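Local coordinates for protein diguanylate cyclase (Marinobacter aquaeolei VT8, PDB 3IGN) that probably condenses two GTP molecules into the second messenger cyclic di-GMP through its GGDEF domain, the part of the longer protein present here with bound product, at residues A[12-17]-A[64-69]; A[20-25]-A[40-45]; A[75-80]-A[91-96]. All blocks are in the same frame, centred on the assembly; numbering follows the deposited sequence.

Contact 1 (A[12-17]-A[64-69]); sequences RLTGLL and EVIRHT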
loop_
_atom_site.group_PDB
_atom_site.type_symbol
_atom_site.label_atom_id
_atom_site.label_comp_id
_atom_site.label_asym_id
_atom_site.label_seq_id
_atom_site.Cartn_x
_atom_site.Cartn_y
_atom_site.Cartn_z
ATOM N N ARG A 12 5.553 6.212 -13.392
ATOM C CA ARG A 12 6.225 7.494 -13.575
ATOM C C ARG A 12 6.163 8.454 -12.388
ATOM O O ARG A 12 7.196 8.883 -11.876
ATOM C CB ARG A 12 5.670 8.203 -14.811
ATOM C CG ARG A 12 5.934 7.494 -16.127
ATOM C CD ARG A 12 5.344 8.304 -17.275
ATOM N NE ARG A 12 3.909 8.517 -17.093
ATOM C CZ ARG A 12 2.961 7.746 -17.614
ATOM N NH1 ARG A 12 3.287 6.703 -18.367
ATOM N NH2 ARG A 12 1.684 8.011 -17.374
ATOM N N LEU A 13 4.951 8.793 -11.960
ATOM C CA LEU A 13 4.740 9.730 -10.858
ATOM C C LEU A 13 5.387 9.389 -9.519
ATOM O O LEU A 13 5.949 10.263 -8.859
ATOM C CB LEU A 13 3.236 9.939 -10.632
ATOM C CG LEU A 13 2.824 10.773 -9.410
ATOM C CD1 LEU A 13 3.299 12.211 -9.578
ATOM C CD2 LEU A 13 1.311 10.734 -9.245
ATOM N N THR A 14 5.309 8.123 -9.122
ATOM C CA THR A 14 5.846 7.700 -7.834
ATOM C C THR A 14 7.206 7.008 -7.845
ATOM O O THR A 14 7.925 7.042 -6.850
ATOM C CB THR A 14 4.862 6.758 -7.133
ATOM O OG1 THR A 14 4.758 5.541 -7.882
ATOM C CG2 THR A 14 3.488 7.405 -7.035
ATOM N N GLY A 15 7.559 6.377 -8.958
ATOM C CA GLY A 15 8.833 5.681 -9.026
ATOM C C GLY A 15 8.724 4.249 -8.525
ATOM O O GLY A 15 9.675 3.468 -8.622
ATOM N N LEU A 16 7.559 3.905 -7.985
ATOM C CA LEU A 16 7.313 2.561 -7.472
ATOM C C LEU A 16 7.035 1.631 -8.643
ATOM O O LEU A 16 6.914 2.082 -9.784
ATOM C CB LEU A 16 6.094 2.569 -6.547
ATOM C CG LEU A 16 6.103 3.534 -5.364
ATOM C CD1 LEU A 16 4.766 3.462 -4.645
ATOM C CD2 LEU A 16 7.245 3.185 -4.421
ATOM N N LEU A 17 6.928 0.334 -8.366
ATOM C CA LEU A 17 6.623 -0.628 -9.413
ATOM C C LEU A 17 5.221 -0.314 -9.918
ATOM O O LEU A 17 4.400 0.203 -9.164
ATOM C CB LEU A 17 6.650 -2.056 -8.853
ATOM C CG LEU A 17 8.027 -2.651 -8.558
ATOM C CD1 LEU A 17 7.871 -3.964 -7.817
ATOM C CD2 LEU A 17 8.774 -2.853 -9.865
ATOM N N GLU A 64 1.075 15.676 -5.487
ATOM C CA GLU A 64 2.089 15.848 -4.458
ATOM C C GLU A 64 1.792 14.936 -3.280
ATOM O O GLU A 64 2.703 14.408 -2.649
ATOM C CB GLU A 64 2.155 17.305 -3.991
ATOM C CG GLU A 64 3.105 18.139 -4.819
ATOM C CD GLU A 64 4.499 17.543 -4.839
ATOM O OE1 GLU A 64 5.189 17.608 -3.798
ATOM O OE2 GLU A 64 4.900 16.998 -5.891
ATOM N N VAL A 65 0.509 14.751 -2.989
ATOM C CA VAL A 65 0.107 13.885 -1.890
ATOM C C VAL A 65 0.468 12.444 -2.247
ATOM O O VAL A 65 0.938 11.689 -1.401
ATOM C CB VAL A 65 -1.411 13.998 -1.619
ATOM C CG1 VAL A 65 -1.832 12.990 -0.562
ATOM C CG2 VAL A 65 -1.744 15.404 -1.148
ATOM N N ILE A 66 0.256 12.075 -3.507
ATOM C CA ILE A 66 0.581 10.732 -3.969
ATOM C C ILE A 66 2.088 10.517 -3.920
ATOM O O ILE A 66 2.561 9.495 -3.427
ATOM C CB ILE A 66 0.092 10.495 -5.416
ATOM C CG1 ILE A 66 -1.426 10.316 -5.426
ATOM C CG2 ILE A 66 0.767 9.271 -6.003
ATOM C CD1 ILE A 66 -2.034 10.298 -6.815
ATOM N N ARG A 67 2.844 11.484 -4.431
ATOM C CA ARG A 67 4.296 11.368 -4.436
ATOM C C ARG A 67 4.859 11.288 -3.025
ATOM O O ARG A 67 5.791 10.528 -2.765
ATOM C CB ARG A 67 4.933 12.546 -5.177
ATOM C CG ARG A 67 5.084 12.320 -6.668
ATOM C CD ARG A 67 5.894 13.432 -7.320
ATOM N NE ARG A 67 5.167 14.695 -7.341
ATOM C CZ ARG A 67 4.793 15.319 -8.452
ATOM N NH1 ARG A 67 5.082 14.797 -9.638
ATOM N NH2 ARG A 67 4.122 16.459 -8.382
ATOM N N HIS A 68 4.299 12.072 -2.112
ATOM C CA HIS A 68 4.774 12.053 -0.735
ATOM C C HIS A 68 4.485 10.697 -0.103
ATOM O O HIS A 68 5.307 10.163 0.639
ATOM C CB HIS A 68 4.103 13.148 0.090
ATOM C CG HIS A 68 4.594 13.213 1.504
ATOM N ND1 HIS A 68 5.895 13.538 1.823
ATOM C CD2 HIS A 68 3.967 12.971 2.679
ATOM C CE1 HIS A 68 6.049 13.490 3.135
ATOM N NE2 HIS A 68 4.893 13.148 3.679
ATOM N N THR A 69 3.305 10.155 -0.391
ATOM C CA THR A 69 2.912 8.858 0.146
ATOM C C THR A 69 3.897 7.788 -0.324
ATOM O O THR A 69 4.334 6.938 0.458
ATOM C CB THR A 69 1.493 8.477 -0.317
ATOM O OG1 THR A 69 0.567 9.480 0.114
ATOM C CG2 THR A 69 1.081 7.133 0.277
#
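Leu13 reaches across to the helix with both of its methyls, and each finds a different partner. On the apolar side, CD2 of Leu13 packs on CG2 of Ile66 at 3.6 Å, the two side chains crossing at about a right angle. CG2 of Thr14 meets the same Ile66 methyl, CG2, at a tight 3.5 Å. Ile66 thus offers one branch to two neighbours: with its CG2 anti to the backbone N, that methyl faces the loop.

The second kind of contact runs along Arg67. The other Leu13 methyl, CD1, lies over one face of the Arg67 guanidinium, 3.1 Å from NH1. Nearer the arginine's backbone, the carbonyl O of Leu13 sits 3.1 Å from Arg67 CG, so the aliphatic part of the arginine is also pressed against the loop.

No hydrogen bond crosses between 12-17 and 64-69; the polar bonds lie within each side. Arg67 grips Glu64 side-on, NE and NH2 both reaching OE2, each at 2.7 Å, both bonds bent (131°) because they share one oxygen; that oxygen is tilted about 20° out of the guanidinium plane. That grip would steady the rotation of the flat group against which CD1 rests. In the loop, Thr14 OG1 accepts from Leu16 N at 3.2 Å, closing an ST turn, and is also hydrogen-bonded to Asp11. It stands between the backbone N and the carbonyl carbon (chi1 66°), which leaves CG2 to do the packing. The Thr14 carbonyl O is taken by Arg74, further along the same helix.

Residues 11-19 read DRLTGLLNR, fitting the DxLTxLxNR motif known from the start of GGDEF domains, and its first leucine and its threonine, Leu13 and Thr14, seat this loop on helix 59-74.

Contact 2 (A[20-25]-A[40-45]); sequences GTWENL and TSLVMF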
loop_
_atom_site.group_PDB
_atom_site.type_symbol
_atom_site.label_atom_id
_atom_site.label_comp_id
_atom_site.label_asym_id
_atom_site.label_seq_id
_atom_site.Cartn_x
_atom_site.Cartn_y
_atom_site.Cartn_z
ATOM N N GLY A 20 1.092 -3.874 -13.176
ATOM C CA GLY A 20 1.442 -5.106 -13.861
ATOM C C GLY A 20 2.647 -5.825 -13.288
ATOM O O GLY A 20 2.605 -7.032 -13.043
ATOM N N THR A 21 3.732 -5.090 -13.080
ATOM C CA THR A 21 4.947 -5.681 -12.539
ATOM C C THR A 21 4.762 -6.104 -11.087
ATOM O O THR A 21 5.192 -7.186 -10.688
ATOM C CB THR A 21 6.126 -4.701 -12.602
ATOM O OG1 THR A 21 6.269 -4.213 -13.940
ATOM C CG2 THR A 21 7.413 -5.399 -12.188
ATOM N N TRP A 22 4.129 -5.247 -10.296
ATOM C CA TRP A 22 3.923 -5.565 -8.893
ATOM C C TRP A 22 3.096 -6.840 -8.773
ATOM O O TRP A 22 3.433 -7.709 -7.976
ATOM C CB TRP A 22 3.226 -4.417 -8.170
ATOM C CG TRP A 22 3.103 -4.620 -6.690
ATOM C CD1 TRP A 22 4.104 -4.543 -5.758
ATOM C CD2 TRP A 22 1.909 -4.945 -5.972
ATOM N NE1 TRP A 22 3.599 -4.800 -4.500
ATOM C CE2 TRP A 22 2.255 -5.052 -4.605
ATOM C CE3 TRP A 22 0.576 -5.159 -6.352
ATOM C CZ2 TRP A 22 1.315 -5.364 -3.615
ATOM C CZ3 TRP A 22 -0.363 -5.469 -5.362
ATOM C CH2 TRP A 22 0.015 -5.567 -4.010
ATOM N N GLU A 23 2.037 -6.970 -9.575
ATOM C CA GLU A 23 1.203 -8.168 -9.521
ATOM C C GLU A 23 1.991 -9.420 -9.888
ATOM O O GLU A 23 1.757 -10.497 -9.333
ATOM C CB GLU A 23 -0.018 -8.035 -10.442
ATOM C CG GLU A 23 -1.200 -7.324 -9.778
ATOM C CD GLU A 23 -2.476 -7.372 -10.606
ATOM O OE1 GLU A 23 -2.620 -8.286 -11.442
ATOM O OE2 GLU A 23 -3.345 -6.498 -10.404
ATOM N N ASN A 24 2.917 -9.294 -10.834
ATOM C CA ASN A 24 3.728 -10.440 -11.219
ATOM C C ASN A 24 4.556 -10.890 -10.013
ATOM O O ASN A 24 4.782 -12.087 -9.819
ATOM C CB ASN A 24 4.648 -10.081 -12.391
ATOM C CG ASN A 24 5.567 -11.224 -12.781
ATOM O OD1 ASN A 24 6.730 -11.265 -12.378
ATOM N ND2 ASN A 24 5.043 -12.170 -13.553
ATOM N N LEU A 25 4.999 -9.924 -9.206
ATOM C CA LEU A 25 5.785 -10.209 -7.999
ATOM C C LEU A 25 4.900 -10.833 -6.921
ATOM O O LEU A 25 5.333 -11.729 -6.184
ATOM C CB LEU A 25 6.437 -8.927 -7.472
ATOM C CG LEU A 25 7.918 -8.688 -7.816
ATOM C CD1 LEU A 25 8.222 -9.153 -9.218
ATOM C CD2 LEU A 25 8.259 -7.220 -7.636
ATOM N N THR A 40 4.274 -14.749 4.979
ATOM C CA THR A 40 4.357 -13.687 3.996
ATOM C C THR A 40 3.027 -12.957 4.048
ATOM O O THR A 40 1.976 -13.573 4.196
ATOM C CB THR A 40 4.645 -14.232 2.574
ATOM O OG1 THR A 40 4.901 -13.133 1.689
ATOM C CG2 THR A 40 3.482 -15.043 2.056
ATOM N N SER A 41 3.085 -11.640 3.954
ATOM C CA SER A 41 1.882 -10.831 4.038
ATOM C C SER A 41 1.816 -9.822 2.909
ATOM O O SER A 41 2.830 -9.473 2.305
ATOM C CB SER A 41 1.854 -10.091 5.375
ATOM O OG SER A 41 1.850 -10.999 6.470
ATOM N N LEU A 42 0.604 -9.351 2.655
ATOM C CA LEU A 42 0.342 -8.373 1.625
ATOM C C LEU A 42 -0.375 -7.184 2.252
ATOM O O LEU A 42 -1.235 -7.354 3.120
ATOM C CB LEU A 42 -0.557 -8.995 0.568
ATOM C CG LEU A 42 -0.732 -8.240 -0.745
ATOM C CD1 LEU A 42 0.569 -8.319 -1.530
ATOM C CD2 LEU A 42 -1.875 -8.857 -1.539
ATOM N N VAL A 43 -0.019 -5.984 1.808
ATOM C CA VAL A 43 -0.648 -4.766 2.291
ATOM C C VAL A 43 -1.264 -4.051 1.096
ATOM O O VAL A 43 -0.710 -4.066 0.002
ATOM C CB VAL A 43 0.375 -3.812 2.943
ATOM C CG1 VAL A 43 -0.334 -2.548 3.451
ATOM C CG2 VAL A 43 1.096 -4.516 4.079
HETATM N N MSE A 44 -2.434 -3.463 1.302
HETATM C CA MSE A 44 -3.111 -2.704 0.258
HETATM C C MSE A 44 -3.584 -1.475 1.006
HETATM O O MSE A 44 -4.266 -1.600 2.020
HETATM C CB MSE A 44 -4.333 -3.454 -0.285
HETATM C CG MSE A 44 -4.077 -4.887 -0.696
HETATM SE SE MSE A 44 -4.500 -5.184 -2.556
HETATM C CE MSE A 44 -3.028 -4.201 -3.258
ATOM N N PHE A 45 -3.189 -0.290 0.557
ATOM C CA PHE A 45 -3.633 0.911 1.244
ATOM C C PHE A 45 -3.993 2.036 0.291
ATOM O O PHE A 45 -3.511 2.089 -0.842
ATOM C CB PHE A 45 -2.607 1.352 2.309
ATOM C CG PHE A 45 -1.281 1.837 1.768
ATOM C CD1 PHE A 45 -1.035 3.202 1.626
ATOM C CD2 PHE A 45 -0.251 0.941 1.489
ATOM C CE1 PHE A 45 0.217 3.672 1.222
ATOM C CE2 PHE A 45 1.005 1.397 1.084
ATOM C CZ PHE A 45 1.241 2.766 0.953
#
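Helix 19-36 lies against the central sheet of the GGDEF domain, a fold related to the nucleotide cyclase catalytic domains, and Trp22 is the side chain that bridges from it to strand 40-47. The short segments of helix and strand run nearly antiparallel, at 154°, with their axes 12.3 Å apart, a gap that the indole spans. Its CG is anti to the backbone N (chi1 -174°), which sends the six-membered ring towards the strand.

Two apolar side chains of the strand receive it. Leu42 brings CD1 to 3.7 Å from CZ2 of Trp22, and the side chains of Leu42 and Trp22 meet at a slant. Met44, deposited as selenomethionine, bends at the two bonds flanking CG, CB-CG and CG-SE, which brings its terminal methyl to the far end of the ring. No hydrogen bond joins the two segments; the buried indole NE1 is satisfied instead by the carbonyl O of Ser82. Helix 144-160 closes in beside them, with Met148 touching both Trp22 and Leu42. The closest approach between the segments is that of the Met44 methyl CE to CH2 of Trp22, 3.4 Å.

Contact 3 (A[75-80]-A[91-96]); sequences NNIRQS and FGIILP. With C2E (9,9'-[(2R,3R,3aS,5S,7aR,9R,10R,10aS,12S,14aR)-3,5,10,12-tetrahydroxy-5,12-dioxidooctahydro-2H,7H-difuro[3,2-d:3',2'-j][1,3,7,9,2,8]tetraoxadiphosphacyclododecine-2,9-diyl]bis(2-amino-1,9-dihydro-6H-purin-6-one)), chain C.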
loop_
_atom_site.group_PDB
_atom_site.type_symbol
_atom_site.label_atom_id
_atom_site.label_comp_id
_atom_site.label_asym_id
_atom_site.label_seq_id
_atom_site.Cartn_x
_atom_site.Cartn_y
_atom_site.Cartn_z
ATOM N N ASN A 75 10.847 5.114 1.753
ATOM C CA ASN A 75 11.825 5.362 2.803
ATOM C C ASN A 75 11.515 4.688 4.133
ATOM O O ASN A 75 12.267 4.831 5.093
ATOM C CB ASN A 75 11.986 6.870 3.012
ATOM C CG ASN A 75 12.479 7.574 1.765
ATOM O OD1 ASN A 75 13.503 7.201 1.198
ATOM N ND2 ASN A 75 11.755 8.598 1.331
ATOM N N ASN A 76 10.420 3.938 4.187
ATOM C CA ASN A 76 10.031 3.260 5.418
ATOM C C ASN A 76 9.988 1.737 5.334
ATOM O O ASN A 76 9.728 1.076 6.337
ATOM C CB ASN A 76 8.665 3.774 5.884
ATOM C CG ASN A 76 8.775 4.940 6.840
ATOM O OD1 ASN A 76 8.968 4.752 8.042
ATOM N ND2 ASN A 76 8.662 6.155 6.312
ATOM N N ILE A 77 10.231 1.174 4.156
ATOM C CA ILE A 77 10.191 -0.279 4.015
ATOM C C ILE A 77 11.565 -0.852 3.669
ATOM O O ILE A 77 12.446 -0.139 3.204
ATOM C CB ILE A 77 9.187 -0.720 2.922
ATOM C CG1 ILE A 77 9.683 -0.286 1.543
ATOM C CG2 ILE A 77 7.814 -0.127 3.208
ATOM C CD1 ILE A 77 8.783 -0.726 0.395
ATOM N N ARG A 78 11.725 -2.150 3.893
ATOM C CA ARG A 78 12.980 -2.841 3.611
ATOM C C ARG A 78 13.154 -3.021 2.114
ATOM O O ARG A 78 12.179 -3.095 1.377
ATOM C CB ARG A 78 12.985 -4.208 4.298
ATOM C CG ARG A 78 12.821 -4.118 5.802
ATOM C CD ARG A 78 12.654 -5.469 6.474
ATOM N NE ARG A 78 12.691 -5.290 7.928
ATOM C CZ ARG A 78 12.595 -6.273 8.816
ATOM N NH1 ARG A 78 12.452 -7.528 8.420
ATOM N NH2 ARG A 78 12.647 -5.993 10.110
ATOM N N GLN A 79 14.400 -3.090 1.662
ATOM C CA GLN A 79 14.650 -3.271 0.246
ATOM C C GLN A 79 14.104 -4.629 -0.189
ATOM O O GLN A 79 13.811 -4.844 -1.361
ATOM C CB GLN A 79 16.146 -3.156 -0.050
ATOM C CG GLN A 79 17.039 -4.073 0.765
ATOM C CD GLN A 79 18.506 -3.761 0.552
ATOM O OE1 GLN A 79 18.948 -3.560 -0.582
ATOM N NE2 GLN A 79 19.269 -3.722 1.640
ATOM N N SER A 80 13.941 -5.535 0.768
ATOM C CA SER A 80 13.408 -6.855 0.469
ATOM C C SER A 80 11.872 -6.859 0.373
ATOM O O SER A 80 11.278 -7.838 -0.075
ATOM C CB SER A 80 13.893 -7.866 1.511
ATOM O OG SER A 80 13.867 -7.307 2.814
ATOM N N PHE A 91 -2.068 1.777 -3.137
ATOM C CA PHE A 91 -0.715 1.226 -3.128
ATOM C C PHE A 91 -0.736 -0.178 -2.541
ATOM O O PHE A 91 -1.651 -0.538 -1.815
ATOM C CB PHE A 91 0.209 2.093 -2.269
ATOM C CG PHE A 91 0.316 3.516 -2.726
ATOM C CD1 PHE A 91 1.426 3.945 -3.446
ATOM C CD2 PHE A 91 -0.682 4.434 -2.418
ATOM C CE1 PHE A 91 1.545 5.277 -3.852
ATOM C CE2 PHE A 91 -0.574 5.763 -2.819
ATOM C CZ PHE A 91 0.542 6.185 -3.536
ATOM N N GLY A 92 0.284 -0.964 -2.859
ATOM C CA GLY A 92 0.365 -2.306 -2.317
ATOM C C GLY A 92 1.800 -2.577 -1.912
ATOM O O GLY A 92 2.720 -1.985 -2.462
ATOM N N ILE A 93 1.995 -3.451 -0.931
ATOM C CA ILE A 93 3.345 -3.812 -0.506
ATOM C C ILE A 93 3.383 -5.308 -0.233
ATOM O O ILE A 93 2.467 -5.847 0.391
ATOM C CB ILE A 93 3.774 -3.119 0.812
ATOM C CG1 ILE A 93 3.342 -1.654 0.842
ATOM C CG2 ILE A 93 5.286 -3.182 0.950
ATOM C CD1 ILE A 93 3.580 -1.004 2.198
ATOM N N ILE A 94 4.435 -5.970 -0.707
ATOM C CA ILE A 94 4.608 -7.395 -0.458
ATOM C C ILE A 94 5.604 -7.427 0.685
ATOM O O ILE A 94 6.646 -6.782 0.624
ATOM C CB ILE A 94 5.224 -8.135 -1.663
ATOM C CG1 ILE A 94 4.304 -8.023 -2.875
ATOM C CG2 ILE A 94 5.446 -9.618 -1.319
ATOM C CD1 ILE A 94 4.912 -8.566 -4.173
ATOM N N LEU A 95 5.271 -8.154 1.741
ATOM C CA LEU A 95 6.158 -8.249 2.887
ATOM C C LEU A 95 6.560 -9.708 3.098
ATOM O O LEU A 95 5.882 -10.459 3.796
ATOM C CB LEU A 95 5.457 -7.712 4.135
ATOM C CG LEU A 95 4.849 -6.306 4.056
ATOM C CD1 LEU A 95 4.094 -6.018 5.350
ATOM C CD2 LEU A 95 5.949 -5.264 3.837
ATOM N N PRO A 96 7.677 -10.132 2.491
ATOM C CA PRO A 96 8.113 -11.519 2.653
ATOM C C PRO A 96 8.668 -11.790 4.052
ATOM O O PRO A 96 9.159 -10.883 4.721
ATOM C CB PRO A 96 9.179 -11.666 1.559
ATOM C CG PRO A 96 9.804 -10.310 1.540
ATOM C CD PRO A 96 8.595 -9.387 1.608
HETATM P P1 C2E C . 16.890 -1.833 4.407
HETATM O O2P C2E C . 16.335 -3.159 5.132
HETATM O O1P C2E C . 16.609 -1.871 2.968
HETATM O "O5'" C2E C . 16.232 -0.512 5.007
HETATM C "C5'" C2E C . 14.936 -0.438 5.460
HETATM C "C4'" C2E C . 14.591 0.984 5.912
HETATM O "O4'" C2E C . 13.242 0.892 6.373
HETATM C "C3'" C2E C . 15.480 1.427 7.096
HETATM O "O3'" C2E C . 16.283 2.602 6.943
HETATM C "C2'" C2E C . 14.549 1.483 8.298
HETATM O "O2'" C2E C . 14.584 2.737 8.983
HETATM C "C1'" C2E C . 13.167 1.067 7.813
HETATM N N9 C2E C . 13.001 -0.227 8.497
HETATM C C8 C2E C . 13.184 -1.479 7.959
HETATM N N7 C2E C . 12.983 -2.394 8.831
HETATM C C5 C2E C . 12.656 -1.816 9.995
HETATM C C6 C2E C . 12.335 -2.314 11.279
HETATM O O6 C2E C . 12.331 -3.510 11.492
HETATM N N1 C2E C . 12.043 -1.420 12.276
HETATM C C2 C2E C . 12.055 -0.061 12.035
HETATM N N2 C2E C . 11.755 0.806 13.055
HETATM N N3 C2E C . 12.358 0.421 10.831
HETATM C C4 C2E C . 12.655 -0.415 9.801
HETATM P P11 C2E C . 17.685 2.399 7.701
HETATM O O21 C2E C . 17.502 2.044 9.259
HETATM O O11 C2E C . 18.523 3.617 7.575
HETATM O O5A C2E C . 18.352 1.186 6.946
HETATM C C5A C2E C . 19.500 0.590 7.380
HETATM C C4A C2E C . 19.911 -0.521 6.439
HETATM O O4A C2E C . 20.986 -1.186 7.095
HETATM C C3A C2E C . 18.783 -1.527 6.126
HETATM O O3A C2E C . 18.467 -1.677 4.743
HETATM C C2A C2E C . 19.232 -2.809 6.769
HETATM O O2A C2E C . 19.321 -3.855 5.803
HETATM C C1A C2E C . 20.563 -2.538 7.455
HETATM N N91 C2E C . 20.140 -2.637 8.879
HETATM C C81 C2E C . 19.992 -1.616 9.793
HETATM N N71 C2E C . 19.590 -2.078 10.935
HETATM C C51 C2E C . 19.447 -3.410 10.852
HETATM C C61 C2E C . 19.048 -4.422 11.761
HETATM O O61 C2E C . 18.731 -4.134 12.903
HETATM N N11 C2E C . 19.019 -5.722 11.328
HETATM C C21 C2E C . 19.371 -6.041 10.035
HETATM N N21 C2E C . 19.340 -7.346 9.632
HETATM N N31 C2E C . 19.748 -5.100 9.175
HETATM C C41 C2E C . 19.806 -3.797 9.540
#
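Ile77 points its side chain at the strand, where CD1 meets CG2 of Ile93 at a loose 4.3 Å, while three residues on the carbonyl O of Ser80 lies 3.3 Å from CG of Pro96. Ile106 and Ile110 of helix 100-115 also touch Ile77.

From this footing Arg78 stretches to the ligand, its chain extended from CG to NE, and meets a guanine of c-di-GMP edge to edge. NE donates to N7 at 3.0 Å, almost straight at 175°, and NH2 donates to O6 at 2.9 Å, so the guanidinium reads the Hoogsteen edge of the base. NH2 also makes a salt bridge to a second c-di-GMP. On the first ligand, the one whose guanine Arg78 reads, the backbone N of Gln79 donates to the phosphate oxygen O1P at 2.8 Å. Asp81 in turn takes the backbone N of Arg78.

Replacing Arg78 with alanine would probably leave guanine N7 and O6 without these donors and the second ligand's phosphate without this one of its counter-charges.

Arg78 to Asp81 spell RQSD, matching the RxxD inhibitory site of diguanylate cyclases. The paired recognition of base and phosphates is consistent with product binding as a dimer that feeds back on the enzyme.

In the fold
From the N terminus the chain passes through the loop 12-17, enters helix 19-36 and returns along strand 40-47, closing contact 2. It then runs on into helix 59-74, where contact 1 closes a longer loop that contains the whole of contact 2. Contact 3 follows in series: the chain leaves helix 59-74 through 75-80, makes a hairpin and comes back as strand 90-96. The hairpin carries the GGEEF signature, which ends at Phe91. Strands 40-47 and 90-96 are neighbours in the sheet, joining contacts 2 and 3, and Phe91 also packs against Leu16 and Thr69 of contact 1.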